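PDB 2YHG: cellulose-binding protein from Saccharophagus degradans, which probably acts in carbohydrate metabolism, binding polysaccharide and perhaps hydrolysing glycosidic bonds, this piece holding its nucleoside hydrolase-like and C-terminal domains. Local coordinates for residues S46-Y57 / P246-P254. Sequence-based numbering, arbitrary orientation.
Sequences SLVRQLVMANEY and PAFLHMANP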
ATOM      1  N   SER A  46      -5.616   8.046   8.215  1.00  6.16           N
ATOM      2  CA  SER A  46      -4.877   7.007   7.529  1.00  6.71           C
ATOM      3  C   SER A  46      -4.270   6.016   8.505  1.00  6.78           C
ATOM      4  O   SER A  46      -4.284   4.812   8.230  1.00  6.74           O
ATOM      5  CB  SER A  46      -3.782   7.644   6.665  1.00  6.70           C
ATOM      6  OG  SER A  46      -4.341   8.377   5.567  1.00  6.72           O
ATOM      7  N   LEU A  47      -3.702   6.500   9.613  1.00  6.44           N
ATOM      8  CA  LEU A  47      -3.111   5.577  10.561  1.00  6.59           C
ATOM      9  C   LEU A  47      -4.172   4.660  11.166  1.00  6.71           C
ATOM     10  O   LEU A  47      -3.906   3.472  11.353  1.00  7.46           O
ATOM     11  CB  LEU A  47      -2.320   6.314  11.618  1.00  7.29           C
ATOM     12  CG  LEU A  47      -1.607   5.388  12.617  1.00  8.34           C
ATOM     13  CD1 LEU A  47      -0.674   4.401  11.922  1.00  9.49           C
ATOM     14  CD2 LEU A  47      -0.865   6.217  13.673  1.00  9.79           C
ATOM     15  N   VAL A  48      -5.363   5.180  11.459  1.00  7.04           N
ATOM     16  CA  VAL A  48      -6.421   4.314  11.975  1.00  7.41           C
ATOM     17  C   VAL A  48      -6.737   3.194  10.985  1.00  7.46           C
ATOM     18  O   VAL A  48      -6.828   2.026  11.378  1.00  7.98           O
ATOM     19  CB  VAL A  48      -7.669   5.144  12.328  1.00  7.74           C
ATOM     20  CG1 VAL A  48      -8.861   4.201  12.614  1.00  9.11           C
ATOM     21  CG2 VAL A  48      -7.388   6.054  13.541  1.00  8.98           C
ATOM     22  N   ARG A  49      -6.905   3.533   9.711  1.00  7.26           N
ATOM     23  CA  ARG A  49      -7.179   2.490   8.725  1.00  7.45           C
ATOM     24  C   ARG A  49      -6.029   1.491   8.643  1.00  7.36           C
ATOM     25  O   ARG A  49      -6.243   0.270   8.640  1.00  7.90           O
ATOM     26  CB  ARG A  49      -7.474   3.058   7.344  1.00  7.42           C
ATOM     27  CG  ARG A  49      -7.910   1.960   6.380  1.00  7.59           C
ATOM     28  CD  ARG A  49      -7.898   2.352   4.927  1.00  7.44           C
ATOM     29  NE  ARG A  49      -8.763   3.512   4.650  1.00  7.54           N
ATOM     30  CZ  ARG A  49      -9.953   3.493   4.073  1.00  7.03           C
ATOM     31  NH1 ARG A  49     -10.456   2.397   3.535  1.00  7.89           N
ATOM     32  NH2 ARG A  49     -10.623   4.628   3.976  1.00  7.66           N
ATOM     33  N   GLN A  50      -4.792   1.983   8.615  1.00  7.25           N
ATOM     34  CA  GLN A  50      -3.656   1.070   8.543  1.00  7.49           C
ATOM     35  C   GLN A  50      -3.688   0.121   9.749  1.00  7.54           C
ATOM     36  O   GLN A  50      -3.384  -1.082   9.608  1.00  7.85           O
ATOM     37  CB  GLN A  50      -2.342   1.826   8.484  1.00  7.22           C
ATOM     38  CG  GLN A  50      -1.078   0.994   8.651  1.00  7.49           C
ATOM     39  CD  GLN A  50      -0.794   0.012   7.527  1.00  7.52           C
ATOM     40  OE1 GLN A  50       0.056   0.284   6.672  1.00  7.89           O
ATOM     41  NE2 GLN A  50      -1.477  -1.120   7.522  1.00  7.91           N
ATOM     42  N   LEU A  51      -4.000   0.618  10.922  1.00  7.57           N
ATOM     43  CA  LEU A  51      -3.982  -0.242  12.109  1.00  7.99           C
ATOM     44  C   LEU A  51      -5.014  -1.354  12.054  1.00  8.29           C
ATOM     45  O   LEU A  51      -4.701  -2.480  12.424  1.00  9.03           O
ATOM     46  CB  LEU A  51      -4.077   0.586  13.375  1.00  8.86           C
ATOM     47  CG  LEU A  51      -2.835   1.447  13.654  1.00  8.79           C
ATOM     48  CD1 LEU A  51      -3.159   2.361  14.828  1.00 13.16           C
ATOM     49  CD2 LEU A  51      -1.638   0.620  13.937  1.00 14.70           C
ATOM     50  N   VAL A  52      -6.219  -1.071  11.597  1.00  8.16           N
ATOM     51  CA  VAL A  52      -7.228  -2.141  11.519  1.00  8.51           C
ATOM     52  C   VAL A  52      -6.997  -3.071  10.334  1.00  8.50           C
ATOM     53  O   VAL A  52      -7.617  -4.128  10.258  1.00  8.99           O
ATOM     54  CB  VAL A  52      -8.679  -1.620  11.580  1.00  8.82           C
ATOM     55  CG1 VAL A  52      -8.929  -0.848  12.865  1.00 10.08           C
ATOM     56  CG2 VAL A  52      -9.069  -0.825  10.332  1.00  9.75           C
ATOM     57  N   MET A  53      -6.082  -2.695   9.447  1.00  8.50           N
ATOM     58  CA  MET A  53      -5.582  -3.537   8.351  1.00  8.73           C
ATOM     59  C   MET A  53      -4.245  -4.206   8.699  1.00  9.25           C
ATOM     60  O   MET A  53      -3.694  -4.901   7.850  1.00  9.68           O
ATOM     61  CB  MET A  53      -5.408  -2.684   7.046  1.00  8.87           C
ATOM     62  CG  MET A  53      -6.733  -2.158   6.483  1.00  9.26           C
ATOM     63  SD  MET A  53      -6.545  -1.199   4.983  1.00 10.25           S
ATOM     64  CE  MET A  53      -6.188  -2.503   3.815  1.00 11.12           C
ATOM     65  N   ALA A  54      -3.718  -3.984   9.893  1.00  8.85           N
ATOM     66  CA  ALA A  54      -2.303  -4.284  10.139  1.00  9.75           C
ATOM     67  C   ALA A  54      -1.979  -5.772  10.122  1.00  9.24           C
ATOM     68  O   ALA A  54      -0.841  -6.163   9.947  1.00 10.75           O
ATOM     69  CB  ALA A  54      -1.815  -3.641  11.430  1.00 10.72           C
ATOM     70  N   ASN A  55      -2.977  -6.625  10.326  1.00  9.72           N
ATOM     71  CA  ASN A  55      -2.772  -8.059  10.208  1.00 10.23           C
ATOM     72  C   ASN A  55      -2.326  -8.485   8.801  1.00 10.40           C
ATOM     73  O   ASN A  55      -1.794  -9.581   8.630  1.00 11.63           O
ATOM     74  CB  ASN A  55      -4.066  -8.816  10.553  1.00 10.50           C
ATOM     75  CG  ASN A  55      -5.121  -8.619   9.487  1.00 10.96           C
ATOM     76  OD1 ASN A  55      -5.579  -7.488   9.277  1.00 11.26           O
ATOM     77  ND2 ASN A  55      -5.489  -9.694   8.782  1.00 13.04           N
ATOM     78  N   GLU A  56      -2.551  -7.644   7.796  1.00  9.87           N
ATOM     79  CA  GLU A  56      -2.216  -7.957   6.412  1.00  9.93           C
ATOM     80  C   GLU A  56      -0.799  -7.559   6.033  1.00  9.78           C
ATOM     81  O   GLU A  56      -0.404  -7.841   4.895  1.00 10.39           O
ATOM     82  CB  GLU A  56      -3.178  -7.222   5.440  1.00 10.75           C
ATOM     83  CG  GLU A  56      -4.647  -7.469   5.701  1.00 11.66           C
ATOM     84  CD  GLU A  56      -5.113  -8.905   5.523  1.00 12.47           C
ATOM     85  OE1 GLU A  56      -4.415  -9.726   4.855  1.00 15.69           O
ATOM     86  OE2 GLU A  56      -6.274  -9.177   5.933  1.00 13.96           O
ATOM     87  N   TYR A  57      -0.062  -6.944   6.949  1.00  9.16           N
ATOM     88  CA  TYR A  57       1.244  -6.344   6.684  1.00  9.23           C
ATOM     89  C   TYR A  57       2.244  -6.829   7.717  1.00  9.48           C
ATOM     90  O   TYR A  57       1.844  -7.263   8.808  1.00 11.27           O
ATOM     91  CB  TYR A  57       1.179  -4.805   6.841  1.00 10.09           C
ATOM     92  CG  TYR A  57       0.247  -4.120   5.874  1.00  8.55           C
ATOM     93  CD1 TYR A  57      -1.114  -4.147   6.039  1.00  8.69           C
ATOM     94  CD2 TYR A  57       0.748  -3.442   4.776  1.00  9.29           C
ATOM     95  CE1 TYR A  57      -1.957  -3.483   5.189  1.00  8.07           C
ATOM     96  CE2 TYR A  57      -0.090  -2.748   3.918  1.00  8.66           C
ATOM     97  CZ  TYR A  57      -1.441  -2.755   4.126  1.00  7.49           C
ATOM     98  OH  TYR A  57      -2.322  -2.070   3.332  1.00  8.07           O
ATOM     99  N   PRO A 246      -3.291   5.709  -0.011  1.00  6.12           N
ATOM    100  CA  PRO A 246      -2.760   4.867  -1.105  1.00  6.59           C
ATOM    101  C   PRO A 246      -1.363   4.309  -0.808  1.00  5.98           C
ATOM    102  O   PRO A 246      -1.004   3.253  -1.367  1.00  6.88           O
ATOM    103  CB  PRO A 246      -2.819   5.775  -2.304  1.00  6.67           C
ATOM    104  CG  PRO A 246      -4.046   6.621  -2.001  1.00  6.89           C
ATOM    105  CD  PRO A 246      -3.877   6.958  -0.536  1.00  6.86           C
ATOM    106  N   ALA A 247      -0.578   5.013   0.003  1.00  6.09           N
ATOM    107  CA  ALA A 247       0.775   4.592   0.341  1.00  6.57           C
ATOM    108  C   ALA A 247       0.837   3.314   1.168  1.00  6.77           C
ATOM    109  O   ALA A 247       1.923   2.725   1.273  1.00  9.40           O
ATOM    110  CB  ALA A 247       1.503   5.719   1.042  1.00  7.11           C
ATOM    111  N   PHE A 248      -0.253   2.859   1.755  1.00  6.49           N
ATOM    112  CA  PHE A 248      -0.312   1.474   2.216  1.00  6.82           C
ATOM    113  C   PHE A 248      -1.306   0.616   1.475  1.00  7.14           C
ATOM    114  O   PHE A 248      -1.110  -0.603   1.434  1.00  7.21           O
ATOM    115  CB  PHE A 248      -0.506   1.310   3.745  1.00  6.92           C
ATOM    116  CG  PHE A 248      -1.712   1.971   4.295  1.00  6.61           C
ATOM    117  CD1 PHE A 248      -1.673   3.305   4.680  1.00  7.41           C
ATOM    118  CD2 PHE A 248      -2.885   1.255   4.534  1.00  7.35           C
ATOM    119  CE1 PHE A 248      -2.781   3.918   5.232  1.00  7.16           C
ATOM    120  CE2 PHE A 248      -4.008   1.884   5.031  1.00  7.14           C
ATOM    121  CZ  PHE A 248      -3.934   3.217   5.407  1.00  7.52           C
ATOM    122  N   LEU A 249      -2.323   1.161   0.834  1.00  6.66           N
ATOM    123  CA  LEU A 249      -3.207   0.297   0.060  1.00  6.94           C
ATOM    124  C   LEU A 249      -2.437  -0.365  -1.076  1.00  6.75           C
ATOM    125  O   LEU A 249      -2.824  -1.464  -1.516  1.00  6.72           O
ATOM    126  CB  LEU A 249      -4.412   1.057  -0.503  1.00  7.97           C
ATOM    127  CG  LEU A 249      -5.333   1.693   0.522  1.00  9.18           C
ATOM    128  CD1 LEU A 249      -6.563   2.248  -0.215  1.00 12.57           C
ATOM    129  CD2 LEU A 249      -5.725   0.701   1.616  1.00 11.06           C
ATOM    130  N   HIS A 250      -1.369   0.244  -1.565  1.00  5.96           N
ATOM    131  CA  HIS A 250      -0.526  -0.354  -2.609  1.00  6.44           C
ATOM    132  C   HIS A 250      -0.079  -1.767  -2.208  1.00  6.15           C
ATOM    133  O   HIS A 250       0.050  -2.624  -3.097  1.00  6.88           O
ATOM    134  CB  HIS A 250       0.671   0.579  -2.814  1.00  6.50           C
ATOM    135  CG  HIS A 250       1.522   0.205  -3.974  1.00  6.25           C
ATOM    136  ND1 HIS A 250       1.008  -0.002  -5.224  1.00  7.00           N
ATOM    137  CD2 HIS A 250       2.867   0.033  -4.038  1.00  6.73           C
ATOM    138  CE1 HIS A 250       2.016  -0.331  -6.008  1.00  7.06           C
ATOM    139  NE2 HIS A 250       3.160  -0.302  -5.330  1.00  7.11           N
ATOM    140  N   MET A 251       0.178  -1.989  -0.926  1.00  6.40           N
ATOM    141  CA  MET A 251       0.710  -3.219  -0.397  1.00  7.11           C
ATOM    142  C   MET A 251      -0.326  -4.071   0.336  1.00  7.61           C
ATOM    143  O   MET A 251       0.047  -5.016   1.027  1.00  9.05           O
ATOM    144  CB  MET A 251       1.921  -2.961   0.500  1.00  8.73           C
ATOM    145  CG  MET A 251       2.929  -1.967  -0.055  1.00  9.89           C
ATOM    146  SD  MET A 251       2.494  -0.292   0.550  1.00 10.16           S
ATOM    147  CE  MET A 251       3.812   0.706  -0.070  1.00 11.21           C
ATOM    148  N   ALA A 252      -1.604  -3.767   0.198  1.00  7.19           N
ATOM    149  CA  ALA A 252      -2.645  -4.405   0.978  1.00  7.84           C
ATOM    150  C   ALA A 252      -2.988  -5.811   0.513  1.00  8.29           C
ATOM    151  O   ALA A 252      -3.645  -6.530   1.270  1.00 10.02           O
ATOM    152  CB  ALA A 252      -3.898  -3.557   0.956  1.00  9.41           C
ATOM    153  N   ASN A 253      -2.716  -6.148  -0.754  1.00  7.43           N
ATOM    154  CA  ASN A 253      -3.299  -7.299  -1.387  1.00  7.72           C
ATOM    155  C   ASN A 253      -2.285  -8.075  -2.203  1.00  7.36           C
ATOM    156  O   ASN A 253      -2.214  -7.951  -3.428  1.00  7.66           O
ATOM    157  CB  ASN A 253      -4.429  -6.888  -2.330  1.00  8.23           C
ATOM    158  CG  ASN A 253      -5.546  -6.179  -1.645  1.00  8.34           C
ATOM    159  OD1 ASN A 253      -6.332  -6.784  -0.926  1.00 11.82           O
ATOM    160  ND2 ASN A 253      -5.691  -4.899  -1.919  1.00  8.84           N
ATOM    161  N   PRO A 254      -1.482  -8.942  -1.554  1.00  7.89           N
ATOM    162  CA  PRO A 254      -0.471  -9.675  -2.307  1.00  8.94           C
ATOM    163  C   PRO A 254      -1.017 -10.527  -3.444  1.00  8.03           C
ATOM    164  O   PRO A 254      -0.326 -10.732  -4.433  1.00  9.98           O
ATOM    165  CB  PRO A 254       0.237 -10.515  -1.235  1.00 10.12           C
ATOM    166  CG  PRO A 254      -0.016  -9.766   0.064  1.00 11.47           C
ATOM    167  CD  PRO A 254      -1.362  -9.158  -0.104  1.00  9.88           C
TER
HETATM  168  O   HOH W   1       1.141  -6.802   2.911  1.00 12.28           O
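The Phe248 ring lies against helix 42-52, with Gln50 CB over the centre of one face in a CH-pi contact, 3.7 Å from the centroid. Phe248 CG is turned between its own backbone N and carbonyl carbon (chi1 57°), which brings CZ to 3.3 Å from Ser46 O. Met53 meets the rim instead: its SD stands in the ring plane, 5.3 Å from the centroid, a Met-aromatic contact made at the edge. A bend at chi3 (74°) carries Met53 CE on to Leu249 CD2 and, at 3.8 Å, to Ala252 CB. In this nucleoside hydrolase-like domain, helix 42-52 follows the first strand of a six-stranded parallel sheet; helix 246-249 and the type I turn Leu249-Ala252, which come soon after the calcium ligand Asp244, pack against helix 42-52 and the residues after it. The Gln50 amide lies along Phe248, 33° from the ring plane; OE1, 3.2 Å from Phe248 CB, is hydrogen-bonded to His33 NE2, and NE2 of Gln50 rests over the rim of one face of the Tyr57 ring. Tyr57 OH donates to Phe248 O at 2.7 Å, from above the carbonyl plane, while Met251 N hydrogen-bonds the same oxygen from the opposite face, so two donors grip it. Farther out, one water donates to both Glu56 O (2.7 Å) and Met251 O (2.8 Å), and the Glu56 carboxylate forms a salt bridge with Arg318.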